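Local structure of uncharacterized protein (Bacteroides vulgatus, 4ZGF) at residues A[97-100]-A[101-104]. The protein is of unknown function, but binds calcium and belongs to the DUF4847 family, whose members are related to the calycins. Numbering follows the deposited sequence.
Sequences PSTS and YNNE
Two groups grip T99 OG1: the backbone amide of N102, whose N lies 2.9 Å from OG1 with an N-H...O angle of 159°, and the side chain of Q71, through OE1. The hydroxyl therefore lies between the first turn of the helix and a neighbouring loop. Its torsion explains the reach, for OG1 stands between the backbone N and the carbonyl carbon (chi1 69°), which sets it opposite the amide of N102. A valine in place of T99 would probably leave the N102 amide without its capping acceptor and remove the hydroxyl that Q71 OE1 bonds. The main chain closes the same turn, N103 N bonding to T99 O at 2.9 Å and E104 N to S100 O at 3.1 Å.

N102 folds back across the threonine side chain, CG lying 3.1 Å from T99 OG1, while its ND2 makes a hydrogen bond to the carbonyl O of Q71 and a weak, bent one to P97 O (3.3 Å, 125°). On the solvent side a water accepts from N103 ND2 at 3.2 Å. In the conformer described, S100 OG sits over one face of the Y101 ring near its rim, 3.6 Å from CD2, and the Y101 side chain also touches A49 and I52 of helix 40-54. T99 is thus a classic threonine N-cap, starting helix 100-111 where the loop after strand 87-92 ends.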
loop_
_atom_site.group_PDB
_atom_site.type_symbol
_atom_site.label_atom_id
_atom_site.label_comp_id
_atom_site.label_asym_id
_atom_site.label_seq_id
_atom_site.Cartn_x
_atom_site.Cartn_y
_atom_site.Cartn_z
ATOM N N PRO A 97 2.778 -3.874 -17.388
ATOM C CA PRO A 97 2.589 -5.288 -17.580
ATOM C C PRO A 97 2.486 -6.046 -16.254
ATOM O O PRO A 97 3.304 -5.891 -15.349
ATOM C CB PRO A 97 3.837 -5.673 -18.401
ATOM C CG PRO A 97 4.054 -4.468 -19.272
ATOM C CD PRO A 97 3.767 -3.308 -18.331
ATOM N N SER A 98 1.457 -6.889 -16.174
ATOM C CA SER A 98 1.052 -7.493 -14.905
ATOM C C SER A 98 2.061 -8.487 -14.386
ATOM O O SER A 98 2.823 -9.139 -15.126
ATOM C CB SER A 98 -0.356 -8.174 -15.033
ATOM O OG SER A 98 -0.364 -9.271 -15.924
ATOM N N THR A 99 2.044 -8.600 -13.051
ATOM C CA THR A 99 2.781 -9.654 -12.315
ATOM C C THR A 99 1.887 -9.995 -11.116
ATOM O O THR A 99 0.975 -9.261 -10.790
ATOM C CB THR A 99 4.122 -9.177 -11.784
ATOM O OG1 THR A 99 3.870 -8.229 -10.747
ATOM C CG2 THR A 99 4.995 -8.577 -12.846
ATOM N N SER A 100 2.203 -11.077 -10.434
ATOM C CA SER A 100 1.392 -11.471 -9.285
ATOM C C SER A 100 1.393 -10.372 -8.199
ATOM O O SER A 100 0.353 -9.984 -7.661
ATOM C CB SER A 100 1.883 -12.805 -8.716
ATOM O OG SER A 100 3.215 -12.684 -8.265
ATOM N N TYR A 101 2.581 -9.861 -7.871
ATOM C CA TYR A 101 2.691 -8.840 -6.846
ATOM C C TYR A 101 2.067 -7.525 -7.293
ATOM O O TYR A 101 1.458 -6.814 -6.496
ATOM C CB TYR A 101 4.135 -8.632 -6.393
ATOM C CG TYR A 101 4.764 -9.884 -5.862
ATOM C CD1 TYR A 101 4.410 -10.360 -4.604
ATOM C CD2 TYR A 101 5.656 -10.636 -6.634
ATOM C CE1 TYR A 101 4.967 -11.530 -4.095
ATOM C CE2 TYR A 101 6.207 -11.810 -6.136
ATOM C CZ TYR A 101 5.855 -12.232 -4.858
ATOM O OH TYR A 101 6.347 -13.424 -4.305
ATOM N N ASN A 102 2.225 -7.178 -8.577
ATOM C CA ASN A 102 1.557 -5.978 -9.073
ATOM C C ASN A 102 0.053 -6.091 -8.895
ATOM O O ASN A 102 -0.612 -5.129 -8.520
ATOM C CB ASN A 102 1.839 -5.754 -10.563
ATOM C CG ASN A 102 3.199 -5.183 -10.869
ATOM O OD1 ASN A 102 4.014 -4.924 -9.969
ATOM N ND2 ASN A 102 3.453 -4.945 -12.151
ATOM N N ASN A 103 -0.490 -7.246 -9.248
ATOM C CA ASN A 103 -1.935 -7.436 -9.196
ATOM C C ASN A 103 -2.428 -7.280 -7.745
ATOM O O ASN A 103 -3.467 -6.671 -7.499
ATOM C CB ASN A 103 -2.307 -8.821 -9.745
ATOM C CG ASN A 103 -1.905 -9.034 -11.207
ATOM O OD1 ASN A 103 -1.539 -8.111 -11.917
ATOM N ND2 ASN A 103 -1.920 -10.292 -11.633
ATOM N N GLU A 104 -1.667 -7.813 -6.791
ATOM C CA GLU A 104 -2.015 -7.697 -5.390
ATOM C C GLU A 104 -2.029 -6.213 -4.946
ATOM O O GLU A 104 -2.930 -5.765 -4.223
ATOM C CB GLU A 104 -1.048 -8.539 -4.568
ATOM C CG GLU A 104 -1.371 -8.591 -3.103
ATOM C CD GLU A 104 -0.456 -9.517 -2.337
ATOM O OE1 GLU A 104 0.638 -9.856 -2.814
ATOM O OE2 GLU A 104 -0.826 -9.902 -1.230
HETATM O O HOH W 1 -0.140 -11.384 -14.064
#